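Local coordinates for dTDP-4-dehydrorhamnose reductase (Bacillus anthracis, PDB 3SC6), which catalyses the NADPH-dependent reduction of dTDP-4-dehydrorhamnose to dTDP-L-rhamnose, the last step in making this activated sugar, at residues A[7-12]-A[50-55]; A[12-17]-A[34-39]; A[18-23]-A[157-162]; A[59-64]-A[100-105]. One frame throughout, in Å; residues are numbered along the deposited sequence.

Interaction 1: residues A[7-12]-A[50-55]; sequences RVIITG and QVVQEI
Ile9 and Ile55 meet in an apolar strand-to-helix contact, where helix 45-55 covers one face of the parallel part of the Rossmann sheet over strand 6-11. The strand and helix segments run almost antiparallel, at 163°, with their axes 10.3 Å apart at closest approach, a spacing filled by side chains from both. Ile9 supplies the central atom. Its CG1 lies beside the backbone N and its outer torsion is anti (chi2 -177°), which sends CD1 straight out from the strand. There CD1 meets Ile55 CD1 tip to tip at 4.1 Å, while Val51 CG1 stands 4.4 Å from the same Ile9 CD1 and Val52 borders it as well. In the Rossmann fold this helix belongs to a beta-alpha-beta crossover: it connects strands 30-35 and 59-62, which flank strand 6-11 in the sheet, and so passes over the strand between them. Phe35 of strand 30-35 packs against Val51 and Ile55, and Val52 also touches Ala93 and Val97 of helix 76-97. At the end of the contact, the extended Arg7 chain runs past the helix C terminus, its CD 3.7 Å from Ile55 O, and its NH2 is hydrogen-bonded to Arg56 O.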
# COMPACT_ATOMS: atom_id res chain seq x y z
N ARG A 7 16.48 15.47 -1.90
CA ARG A 7 15.35 15.84 -1.05
C ARG A 7 14.16 14.97 -1.38
O ARG A 7 13.84 14.80 -2.56
CB ARG A 7 15.00 17.25 -1.46
CG ARG A 7 16.22 18.11 -1.51
CD ARG A 7 15.97 19.31 -2.35
NE ARG A 7 17.24 19.92 -2.67
CZ ARG A 7 17.41 20.84 -3.60
NH1 ARG A 7 18.62 21.33 -3.83
NH2 ARG A 7 16.37 21.24 -4.34
N VAL A 8 13.47 14.45 -0.37
CA VAL A 8 12.31 13.61 -0.61
C VAL A 8 11.12 14.04 0.23
O VAL A 8 11.25 14.25 1.43
CB VAL A 8 12.60 12.12 -0.27
CG1 VAL A 8 13.76 11.61 -1.10
CG2 VAL A 8 12.92 11.96 1.19
N ILE A 9 9.97 14.20 -0.41
CA ILE A 9 8.75 14.59 0.28
C ILE A 9 7.85 13.37 0.42
O ILE A 9 7.73 12.57 -0.51
CB ILE A 9 7.97 15.70 -0.46
CG1 ILE A 9 8.76 17.01 -0.44
CG2 ILE A 9 6.63 15.95 0.21
CD1 ILE A 9 8.03 18.17 -1.09
N ILE A 10 7.23 13.22 1.59
CA ILE A 10 6.33 12.10 1.85
C ILE A 10 4.95 12.63 2.24
O ILE A 10 4.81 13.31 3.25
CB ILE A 10 6.84 11.20 2.99
CG1 ILE A 10 8.22 10.63 2.64
CG2 ILE A 10 5.88 10.06 3.23
CD1 ILE A 10 8.80 9.72 3.70
N THR A 11 3.95 12.33 1.42
CA THR A 11 2.59 12.78 1.69
C THR A 11 1.87 11.69 2.50
O THR A 11 1.91 10.52 2.15
CB THR A 11 1.82 13.07 0.39
OG1 THR A 11 1.72 11.88 -0.39
CG2 THR A 11 2.54 14.15 -0.41
N GLY A 12 1.20 12.10 3.58
CA GLY A 12 0.48 11.15 4.44
C GLY A 12 1.49 10.44 5.34
O GLY A 12 1.45 9.22 5.49
N GLN A 50 2.74 25.29 -3.41
CA GLN A 50 3.57 26.09 -2.51
C GLN A 50 4.66 25.26 -1.85
O GLN A 50 5.83 25.62 -1.87
CB GLN A 50 2.73 26.71 -1.41
CG GLN A 50 3.54 27.55 -0.43
CD GLN A 50 2.70 28.11 0.70
OE1 GLN A 50 3.19 28.87 1.53
NE2 GLN A 50 1.42 27.73 0.74
N VAL A 51 4.27 24.14 -1.25
CA VAL A 51 5.21 23.27 -0.56
C VAL A 51 6.22 22.63 -1.51
O VAL A 51 7.41 22.60 -1.21
CB VAL A 51 4.47 22.16 0.21
CG1 VAL A 51 5.47 21.22 0.87
CG2 VAL A 51 3.54 22.76 1.25
N VAL A 52 5.75 22.13 -2.65
CA VAL A 52 6.64 21.50 -3.62
C VAL A 52 7.60 22.52 -4.25
O VAL A 52 8.72 22.17 -4.60
CB VAL A 52 5.86 20.74 -4.70
CG1 VAL A 52 6.82 20.14 -5.72
CG2 VAL A 52 5.02 19.64 -4.07
N GLN A 53 7.16 23.77 -4.41
CA GLN A 53 8.02 24.81 -4.99
C GLN A 53 9.14 25.18 -4.04
O GLN A 53 10.31 25.20 -4.42
CB GLN A 53 7.22 26.09 -5.30
CG GLN A 53 6.17 25.99 -6.41
CD GLN A 53 6.75 25.72 -7.78
OE1 GLN A 53 7.96 25.51 -7.93
NE2 GLN A 53 5.90 25.74 -8.80
N GLU A 54 8.77 25.48 -2.80
CA GLU A 54 9.72 25.86 -1.76
C GLU A 54 10.81 24.81 -1.53
O GLU A 54 11.99 25.11 -1.65
CB GLU A 54 8.97 26.14 -0.46
CG GLU A 54 9.86 26.55 0.71
CD GLU A 54 9.06 26.85 1.97
OE1 GLU A 54 7.81 26.82 1.92
OE2 GLU A 54 9.69 27.13 3.01
N ILE A 55 10.40 23.60 -1.20
CA ILE A 55 11.35 22.51 -0.95
C ILE A 55 11.98 22.04 -2.26
O ILE A 55 13.18 21.72 -2.30
CB ILE A 55 10.67 21.32 -0.26
CG1 ILE A 55 10.05 21.76 1.07
CG2 ILE A 55 11.67 20.21 -0.01
CD1 ILE A 55 9.35 20.66 1.82

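Interaction 2: residues A[12-17]-A[34-39]; sequences GANGQL and PFDKKL. With NAP (NADP nicotinamide-adenine-dinucleotide phosphate), chain G.
Asn14 and Asp36 cross at about a right angle, their amide and carboxylate planes turned 37° apart. Asn14 ND2 comes within 2.9 Å of Asp36 OD2, yet the angle is too poor for a hydrogen bond. Asp36 holds its CG anti to the backbone N (chi1 -177°), which brings the carboxylate beside Asn14 and lets OD2 form a weak salt bridge with Lys38. Asp36 OD1 accepts from a water 2.8 Å away; this water also accepts from Asn14 N and lies weakly bonded to O3B of the adenosine ribose. Deeper in, Ala13 presses its CB on Pro34 CB at 3.6 Å. Its N gives Phe35 O an almost straight bond (175°), from well above the carbonyl plane, while Gly12 N reaches the same oxygen only weakly. A second water accepts from Gly12 N and donates to Phe35 O, bridging them. Past the turn, the backbone faces the cofactor: Gln16 N bonds O2A at 3.0 Å and Leu17 N bonds O2N at 3.1 Å, one to each phosphate of the diphosphate. From the other segment the fully extended Lys37 runs over one face of the adenine, with CG 3.9 Å from C5A, and its NZ makes a weak bond to O2X of the 2'-phosphate, the group that distinguishes NADP from NAD. Gly12 and Gly15 begin the GxxGxxG motif completed by Gly18, and this glycine-rich turn against the end of the second strand is the dinucleotide site of the Rossmann fold in extended short-chain dehydrogenases/reductases.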
# COMPACT_ATOMS: atom_id res chain seq x y z
N GLY A 12 1.20 12.10 3.58
CA GLY A 12 0.48 11.15 4.44
C GLY A 12 1.49 10.44 5.34
O GLY A 12 1.45 9.22 5.49
N ALA A 13 2.38 11.23 5.93
CA ALA A 13 3.44 10.73 6.82
C ALA A 13 2.98 10.05 8.12
O ALA A 13 3.74 9.28 8.69
CB ALA A 13 4.41 11.86 7.15
N ASN A 14 1.77 10.35 8.59
CA ASN A 14 1.28 9.73 9.83
C ASN A 14 0.64 8.35 9.65
O ASN A 14 0.37 7.66 10.63
CB ASN A 14 0.31 10.66 10.57
CG ASN A 14 0.97 11.93 11.04
OD1 ASN A 14 2.16 12.15 10.80
ND2 ASN A 14 0.20 12.78 11.72
N GLY A 15 0.41 7.95 8.40
CA GLY A 15 -0.20 6.65 8.11
C GLY A 15 0.77 5.50 8.30
O GLY A 15 1.92 5.70 8.68
N GLN A 16 0.30 4.29 8.02
CA GLN A 16 1.13 3.09 8.16
C GLN A 16 2.48 3.19 7.45
O GLN A 16 3.51 2.92 8.07
CB GLN A 16 0.37 1.85 7.67
CG GLN A 16 -0.90 1.55 8.45
CD GLN A 16 -1.63 0.33 7.92
OE1 GLN A 16 -2.64 -0.10 8.49
NE2 GLN A 16 -1.13 -0.25 6.83
N LEU A 17 2.48 3.56 6.17
CA LEU A 17 3.74 3.69 5.41
C LEU A 17 4.56 4.90 5.80
O LEU A 17 5.69 4.76 6.24
CB LEU A 17 3.50 3.75 3.90
CG LEU A 17 2.97 2.54 3.17
CD1 LEU A 17 2.82 2.87 1.69
CD2 LEU A 17 3.94 1.38 3.36
N PRO A 34 8.68 15.03 5.75
CA PRO A 34 7.36 14.42 5.90
C PRO A 34 6.29 15.46 6.18
O PRO A 34 6.55 16.46 6.83
CB PRO A 34 7.55 13.54 7.13
CG PRO A 34 8.54 14.27 7.95
CD PRO A 34 9.48 14.93 6.98
N PHE A 35 5.08 15.21 5.67
CA PHE A 35 3.95 16.12 5.87
C PHE A 35 2.68 15.39 6.21
O PHE A 35 2.32 14.40 5.58
CB PHE A 35 3.70 17.00 4.64
CG PHE A 35 4.77 18.00 4.37
CD1 PHE A 35 4.67 19.28 4.89
CD2 PHE A 35 5.87 17.67 3.60
CE1 PHE A 35 5.65 20.22 4.64
CE2 PHE A 35 6.86 18.61 3.35
CZ PHE A 35 6.75 19.88 3.88
N ASP A 36 1.98 15.90 7.22
CA ASP A 36 0.74 15.31 7.66
C ASP A 36 -0.37 15.94 6.82
O ASP A 36 -0.12 16.77 5.95
CB ASP A 36 0.52 15.60 9.15
CG ASP A 36 -0.75 14.95 9.71
OD1 ASP A 36 -1.37 14.13 9.00
OD2 ASP A 36 -1.11 15.25 10.88
N LYS A 37 -1.60 15.52 7.11
CA LYS A 37 -2.79 16.00 6.44
C LYS A 37 -2.97 17.53 6.58
O LYS A 37 -3.33 18.21 5.62
CB LYS A 37 -3.99 15.25 7.05
CG LYS A 37 -5.36 15.56 6.49
CD LYS A 37 -6.39 14.71 7.24
CE LYS A 37 -7.80 14.95 6.76
NZ LYS A 37 -8.78 14.13 7.54
N LYS A 38 -2.70 18.06 7.77
CA LYS A 38 -2.84 19.51 8.02
C LYS A 38 -1.71 20.36 7.42
O LYS A 38 -1.95 21.49 6.99
CB LYS A 38 -2.96 19.80 9.52
CG LYS A 38 -4.16 19.13 10.20
CD LYS A 38 -4.29 19.50 11.69
CE LYS A 38 -3.08 19.11 12.52
NZ LYS A 38 -2.81 17.64 12.50
N LEU A 39 -0.49 19.84 7.41
CA LEU A 39 0.66 20.58 6.87
C LEU A 39 0.73 20.51 5.34
O LEU A 39 1.39 21.34 4.71
CB LEU A 39 1.96 20.07 7.48
CG LEU A 39 2.08 20.23 9.01
CD1 LEU A 39 3.36 19.59 9.53
CD2 LEU A 39 1.99 21.70 9.42
PA NAP G . -3.28 5.01 5.96
O1A NAP G . -4.75 5.35 5.92
O2A NAP G . -2.62 4.74 7.30
O5B NAP G . -2.44 6.17 5.23
C5B NAP G . -3.08 7.21 4.48
C4B NAP G . -2.76 8.55 5.13
O4B NAP G . -3.18 9.62 4.27
C3B NAP G . -3.47 8.73 6.47
O3B NAP G . -2.55 9.00 7.52
C2B NAP G . -4.39 9.91 6.26
O2B NAP G . -4.50 10.72 7.42
C1B NAP G . -3.72 10.65 5.10
N9A NAP G . -4.65 11.59 4.42
C8A NAP G . -5.99 11.53 4.36
N7A NAP G . -6.45 12.60 3.68
C5A NAP G . -5.38 13.34 3.32
C6A NAP G . -5.20 14.61 2.57
N6A NAP G . -6.27 15.28 2.08
N1A NAP G . -3.94 15.07 2.38
C2A NAP G . -2.88 14.40 2.87
N3A NAP G . -3.03 13.24 3.56
C4A NAP G . -4.25 12.70 3.79
O3 NAP G . -3.02 3.75 4.98
PN NAP G . -1.55 3.32 4.47
O1N NAP G . -1.54 1.81 4.32
O2N NAP G . -0.48 4.01 5.29
O5D NAP G . -1.49 3.96 3.00
C5D NAP G . -0.43 3.63 2.11
C4D NAP G . -0.95 3.50 0.68
O4D NAP G . -1.06 2.12 0.31
C3D NAP G . -2.33 4.12 0.49
O3D NAP G . -2.30 5.07 -0.59
C2D NAP G . -3.25 2.97 0.15
O2D NAP G . -4.20 3.36 -0.84
C1D NAP G . -2.31 1.87 -0.34
N1N NAP G . -2.79 0.51 -0.06
C2N NAP G . -3.01 0.13 1.21
C3N NAP G . -3.46 -1.16 1.50
C7N NAP G . -3.69 -1.57 2.93
O7N NAP G . -3.55 -0.73 3.81
N7N NAP G . -4.05 -2.82 3.22
C4N NAP G . -3.68 -2.05 0.45
C5N NAP G . -3.45 -1.63 -0.85
C6N NAP G . -3.00 -0.33 -1.08
P2B NAP G . -5.84 10.70 8.32
O1X NAP G . -5.44 11.46 9.55
O2X NAP G . -6.88 11.39 7.47
O3X NAP G . -6.12 9.23 8.54
O HOH W 1 0.80 14.97 3.15
O HOH W 2 -0.87 11.89 7.40

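Interaction 3: residues A[18-23]-A[157-162]; sequences GKQLQE and YGKYGN. With SO4 (sulfate ion), chain H.
Tyr160 lies across helix residues Lys19, Gln20 and Glu23, and each meets a different part of it. Lys19 holds CG anti to the backbone N, which puts CG over one face of the Tyr160 ring, a CH-pi contact 3.8 Å from the ring centroid and 29° off the ring normal; bends at chi2 (63°) and chi4 then bring NZ back beside Tyr160 CD1. Gln20 CB instead approaches the ring edge, 3.9 Å from Tyr160 CD2. At the far end, Tyr160 OH donates to Glu23 OE1 at 2.8 Å, and this oxygen receives it on its syn lone pair; OE2 is just as near. The extended Glu23 side chain comes from the direction opposite to the tyrosine, with its carboxylate plane 88° from the ring. Helix 16-24 is the first helix of the Rossmann domain, and here it meets the loop that leaves the C-terminal end of strand 148-157 for helix 164-172. Extended as well, with CG anti to N, Gln20 carries its amide into that loop. Its OE1 receives a fairly straight bond from Lys159 N at 3.2 Å, the donor lying above the carbonyl plane. Its NE2 bonds Glu24, so both ends of the amide are engaged and its rotation is set. The Lys159 side chain crosses Gln20 at about a right angle; its NZ approaches Gln20 NE2, but both are donors, and the ammonium instead forms a salt bridge with Glu283 and a hydrogen bond with Tyr190. O1 of a sulfate ion, probably from the crystallisation liquor, accepts from Gly161 N at 2.8 Å.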
# COMPACT_ATOMS: atom_id res chain seq x y z
N GLY A 18 3.98 6.08 5.60
CA GLY A 18 4.65 7.33 5.91
C GLY A 18 5.35 7.34 7.25
O GLY A 18 6.49 7.80 7.37
N LYS A 19 4.67 6.82 8.26
CA LYS A 19 5.21 6.76 9.61
C LYS A 19 6.46 5.87 9.68
O LYS A 19 7.44 6.23 10.34
CB LYS A 19 4.14 6.22 10.56
CG LYS A 19 4.54 6.11 12.04
CD LYS A 19 4.85 7.46 12.66
CE LYS A 19 5.25 7.31 14.13
NZ LYS A 19 4.17 6.68 14.95
N GLN A 20 6.44 4.74 8.97
CA GLN A 20 7.57 3.81 8.97
C GLN A 20 8.58 4.04 7.84
O GLN A 20 9.75 3.73 7.99
CB GLN A 20 7.04 2.37 8.97
CG GLN A 20 8.11 1.29 9.03
CD GLN A 20 7.52 -0.10 9.14
OE1 GLN A 20 6.31 -0.27 9.26
NE2 GLN A 20 8.38 -1.11 9.13
N LEU A 21 8.12 4.59 6.72
CA LEU A 21 9.00 4.87 5.58
C LEU A 21 9.96 5.98 5.99
O LEU A 21 11.15 5.94 5.69
CB LEU A 21 8.18 5.30 4.36
CG LEU A 21 8.96 5.65 3.10
CD1 LEU A 21 9.84 4.48 2.65
CD2 LEU A 21 8.01 6.06 1.99
N GLN A 22 9.41 6.97 6.67
CA GLN A 22 10.15 8.12 7.17
C GLN A 22 11.36 7.71 8.01
O GLN A 22 12.37 8.41 8.03
CB GLN A 22 9.20 8.97 8.02
CG GLN A 22 9.83 10.16 8.71
CD GLN A 22 8.81 10.91 9.56
OE1 GLN A 22 7.61 10.62 9.52
NE2 GLN A 22 9.29 11.88 10.34
N GLU A 23 11.25 6.58 8.70
CA GLU A 23 12.34 6.08 9.55
C GLU A 23 13.31 5.16 8.83
O GLU A 23 14.44 5.00 9.27
CB GLU A 23 11.75 5.29 10.72
CG GLU A 23 10.83 6.08 11.63
CD GLU A 23 10.26 5.22 12.75
OE1 GLU A 23 10.55 4.00 12.77
OE2 GLU A 23 9.51 5.76 13.59
N TYR A 157 0.69 -4.07 6.13
CA TYR A 157 0.65 -3.95 7.59
C TYR A 157 2.05 -3.60 8.07
O TYR A 157 3.03 -4.12 7.54
CB TYR A 157 0.19 -5.25 8.25
CG TYR A 157 1.16 -6.40 8.09
CD1 TYR A 157 1.12 -7.23 6.98
CD2 TYR A 157 2.11 -6.66 9.07
CE1 TYR A 157 2.01 -8.28 6.85
CE2 TYR A 157 3.00 -7.71 8.95
CZ TYR A 157 2.95 -8.51 7.84
OH TYR A 157 3.84 -9.56 7.73
N GLY A 158 2.15 -2.74 9.08
CA GLY A 158 3.45 -2.33 9.61
C GLY A 158 3.52 -2.20 11.12
O GLY A 158 2.62 -2.63 11.84
N LYS A 159 4.61 -1.60 11.60
CA LYS A 159 4.82 -1.40 13.03
C LYS A 159 3.83 -0.44 13.66
O LYS A 159 3.36 -0.66 14.77
CB LYS A 159 6.21 -0.80 13.30
CG LYS A 159 7.40 -1.62 12.88
CD LYS A 159 8.69 -0.89 13.28
CE LYS A 159 9.93 -1.69 12.92
NZ LYS A 159 10.04 -1.95 11.46
N TYR A 160 3.53 0.64 12.94
CA TYR A 160 2.63 1.66 13.45
C TYR A 160 1.20 1.53 12.96
O TYR A 160 0.94 0.98 11.89
CB TYR A 160 3.21 3.02 13.08
CG TYR A 160 4.65 3.13 13.52
CD1 TYR A 160 4.99 3.55 14.80
CD2 TYR A 160 5.68 2.78 12.65
CE1 TYR A 160 6.32 3.63 15.19
CE2 TYR A 160 7.00 2.86 13.04
CZ TYR A 160 7.31 3.28 14.30
OH TYR A 160 8.63 3.35 14.67
N GLY A 161 0.27 2.04 13.77
CA GLY A 161 -1.16 2.00 13.45
C GLY A 161 -1.76 0.62 13.66
O GLY A 161 -1.04 -0.36 13.85
N ASN A 162 -3.09 0.55 13.64
CA ASN A 162 -3.77 -0.72 13.82
C ASN A 162 -3.68 -1.52 12.54
O ASN A 162 -3.62 -0.96 11.45
CB ASN A 162 -5.24 -0.51 14.19
CG ASN A 162 -5.42 0.24 15.50
OD1 ASN A 162 -4.45 0.58 16.18
ND2 ASN A 162 -6.67 0.50 15.86
S SO4 H . 1.30 3.13 17.06
O1 SO4 H . 1.33 3.77 15.75
O2 SO4 H . 2.15 3.87 17.99
O3 SO4 H . -0.08 3.12 17.56
O4 SO4 H . 1.79 1.75 16.95

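Interaction 4: residues A[59-64]-A[100-105]; sequences IIIHCA and KLVYIS. With NAP (NADP nicotinamide-adenine-dinucleotide phosphate), chain G.
Lys100 opens the pairing, its O accepting from Ile60 N at 2.9 Å, while its extended side chain leads away to Thr204 O. Leu101 has CG anti to the backbone N (chi1 179°) and turns CD1 back over the neighbouring strand, 3.9 Å from Ile60 CG2. Val102 carries two bonds of the parallel ladder: its N donates to Ile60 O at 2.8 Å, and its O accepts from His62 N. The strand directions differ by 10°. Tyr103 lies side by side with His62, the ring planes 19° apart but slid so far that their centroids are 5.7 Å apart and hardly overlap. Ile104 comes next, its CG2 against the nicotinamide ribose of NADP, whose O3D is weakly bonded to Cys63 O. Ser105 follows with its O beside the nicotinamide ring. These strand ends form part of the cofactor site at the C-terminal edge of the Rossmann sheet. Strand 59-62 sits between 6-11 and 100-106, which pairs in turn with 148-157; Leu101 and Tyr103 pack against helices 76-97 and 129-144, whereas Val102 and Ile104 touch Phe149 and Val151 of strand 148-157.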
# COMPACT_ATOMS: atom_id res chain seq x y z
N ILE A 59 12.56 13.66 -5.22
CA ILE A 59 11.65 12.53 -5.14
C ILE A 59 10.43 12.84 -4.30
O ILE A 59 10.50 13.62 -3.36
CB ILE A 59 12.38 11.32 -4.50
CG1 ILE A 59 13.76 11.13 -5.14
CG2 ILE A 59 11.54 10.06 -4.63
CD1 ILE A 59 14.56 10.01 -4.53
N ILE A 60 9.30 12.22 -4.65
CA ILE A 60 8.07 12.41 -3.91
C ILE A 60 7.36 11.08 -3.75
O ILE A 60 6.91 10.49 -4.73
CB ILE A 60 7.09 13.39 -4.58
CG1 ILE A 60 7.70 14.78 -4.69
CG2 ILE A 60 5.81 13.48 -3.76
CD1 ILE A 60 6.75 15.81 -5.30
N ILE A 61 7.29 10.60 -2.52
CA ILE A 61 6.64 9.34 -2.23
C ILE A 61 5.25 9.70 -1.76
O ILE A 61 5.05 10.14 -0.63
CB ILE A 61 7.39 8.54 -1.18
CG1 ILE A 61 8.84 8.33 -1.63
CG2 ILE A 61 6.68 7.22 -0.94
CD1 ILE A 61 9.68 7.57 -0.64
N HIS A 62 4.28 9.52 -2.65
CA HIS A 62 2.90 9.84 -2.35
C HIS A 62 2.17 8.70 -1.63
O HIS A 62 1.76 7.72 -2.26
CB HIS A 62 2.20 10.18 -3.65
CG HIS A 62 0.80 10.66 -3.47
ND1 HIS A 62 0.51 11.99 -3.29
CD2 HIS A 62 -0.38 10.01 -3.47
CE1 HIS A 62 -0.80 12.14 -3.17
NE2 HIS A 62 -1.36 10.95 -3.28
N CYS A 63 2.02 8.84 -0.32
CA CYS A 63 1.34 7.82 0.48
C CYS A 63 -0.07 8.26 0.90
O CYS A 63 -0.89 7.42 1.29
CB CYS A 63 2.16 7.50 1.73
SG CYS A 63 3.83 6.89 1.37
N ALA A 64 -0.35 9.56 0.82
CA ALA A 64 -1.66 10.09 1.18
C ALA A 64 -2.78 9.38 0.43
O ALA A 64 -2.67 9.13 -0.77
CB ALA A 64 -1.71 11.59 0.93
N LYS A 100 10.76 12.75 -9.25
CA LYS A 100 10.32 11.39 -9.56
C LYS A 100 9.16 11.18 -8.61
O LYS A 100 9.27 11.49 -7.42
CB LYS A 100 11.42 10.37 -9.30
CG LYS A 100 12.68 10.58 -10.13
CD LYS A 100 13.73 9.52 -9.83
CE LYS A 100 14.97 9.72 -10.68
NZ LYS A 100 16.01 8.69 -10.41
N LEU A 101 8.05 10.67 -9.12
CA LEU A 101 6.86 10.44 -8.29
C LEU A 101 6.53 8.97 -8.04
O LEU A 101 6.43 8.18 -8.97
CB LEU A 101 5.65 11.12 -8.95
CG LEU A 101 4.30 10.98 -8.24
CD1 LEU A 101 4.38 11.50 -6.82
CD2 LEU A 101 3.21 11.72 -9.03
N VAL A 102 6.37 8.61 -6.77
CA VAL A 102 6.04 7.24 -6.41
C VAL A 102 4.60 7.25 -5.93
O VAL A 102 4.29 7.83 -4.90
CB VAL A 102 6.96 6.67 -5.31
CG1 VAL A 102 6.52 5.27 -4.94
CG2 VAL A 102 8.39 6.67 -5.77
N TYR A 103 3.72 6.63 -6.72
CA TYR A 103 2.31 6.56 -6.38
C TYR A 103 1.96 5.16 -5.92
O TYR A 103 1.98 4.21 -6.72
CB TYR A 103 1.45 6.98 -7.57
CG TYR A 103 -0.03 6.94 -7.28
CD1 TYR A 103 -0.67 8.00 -6.66
CD2 TYR A 103 -0.79 5.83 -7.63
CE1 TYR A 103 -2.02 7.97 -6.39
CE2 TYR A 103 -2.15 5.79 -7.37
CZ TYR A 103 -2.76 6.86 -6.75
OH TYR A 103 -4.11 6.82 -6.49
N ILE A 104 1.63 5.03 -4.64
CA ILE A 104 1.27 3.74 -4.06
C ILE A 104 -0.17 3.42 -4.41
O ILE A 104 -1.07 4.21 -4.13
CB ILE A 104 1.44 3.75 -2.53
CG1 ILE A 104 2.89 4.09 -2.16
CG2 ILE A 104 1.07 2.40 -1.96
CD1 ILE A 104 3.91 3.10 -2.70
N SER A 105 -0.38 2.27 -5.03
CA SER A 105 -1.71 1.85 -5.43
C SER A 105 -2.09 0.51 -4.80
O SER A 105 -1.35 -0.03 -3.98
CB SER A 105 -1.82 1.80 -6.95
OG SER A 105 -3.14 1.44 -7.35
PA NAP G . -3.28 5.01 5.96
O1A NAP G . -4.75 5.35 5.92
O2A NAP G . -2.62 4.74 7.30
O5B NAP G . -2.44 6.17 5.23
C5B NAP G . -3.08 7.21 4.48
C4B NAP G . -2.76 8.55 5.13
O4B NAP G . -3.18 9.62 4.27
C3B NAP G . -3.47 8.73 6.47
O3B NAP G . -2.55 9.00 7.52
C2B NAP G . -4.39 9.91 6.26
O2B NAP G . -4.50 10.72 7.42
C1B NAP G . -3.72 10.65 5.10
N9A NAP G . -4.65 11.59 4.42
C8A NAP G . -5.99 11.53 4.36
N7A NAP G . -6.45 12.60 3.68
C5A NAP G . -5.38 13.34 3.32
C6A NAP G . -5.20 14.61 2.57
N6A NAP G . -6.27 15.28 2.08
N1A NAP G . -3.94 15.07 2.38
C2A NAP G . -2.88 14.40 2.87
N3A NAP G . -3.03 13.24 3.56
C4A NAP G . -4.25 12.70 3.79
O3 NAP G . -3.02 3.75 4.98
PN NAP G . -1.55 3.32 4.47
O1N NAP G . -1.54 1.81 4.32
O2N NAP G . -0.48 4.01 5.29
O5D NAP G . -1.49 3.96 3.00
C5D NAP G . -0.43 3.63 2.11
C4D NAP G . -0.95 3.50 0.68
O4D NAP G . -1.06 2.12 0.31
C3D NAP G . -2.33 4.12 0.49
O3D NAP G . -2.30 5.07 -0.59
C2D NAP G . -3.25 2.97 0.15
O2D NAP G . -4.20 3.36 -0.84
C1D NAP G . -2.31 1.87 -0.34
N1N NAP G . -2.79 0.51 -0.06
C2N NAP G . -3.01 0.13 1.21
C3N NAP G . -3.46 -1.16 1.50
C7N NAP G . -3.69 -1.57 2.93
O7N NAP G . -3.55 -0.73 3.81
N7N NAP G . -4.05 -2.82 3.22
C4N NAP G . -3.68 -2.05 0.45
C5N NAP G . -3.45 -1.63 -0.85
C6N NAP G . -3.00 -0.33 -1.08
P2B NAP G . -5.84 10.70 8.32
O1X NAP G . -5.44 11.46 9.55
O2X NAP G . -6.88 11.39 7.47
O3X NAP G . -6.12 9.23 8.54

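Overall arrangement
From the N terminus, strand 6-11 opens interaction 1, and helix 45-55 closes that loop. Interaction 2 is nested inside it, joining 12-17 to 34-39 within the first beta-alpha-beta unit; the two share Gly12, and Phe35 of interaction 2 reaches the apolar side chains of interaction 1. Interaction 4 follows both in series, closing its loop between strands 59-62 and 100-106, and Ile9 O probably hydrogen-bonds Ile61 N across the sheet. Interaction 3 has the longest reach: running from helix 16-24 to 157-162, it crosses interactions 1 and 2 along the chain and encloses interaction 4. Interactions 2 and 4 both border NADP, and Leu17 touches Cys63 and Ile104 between them.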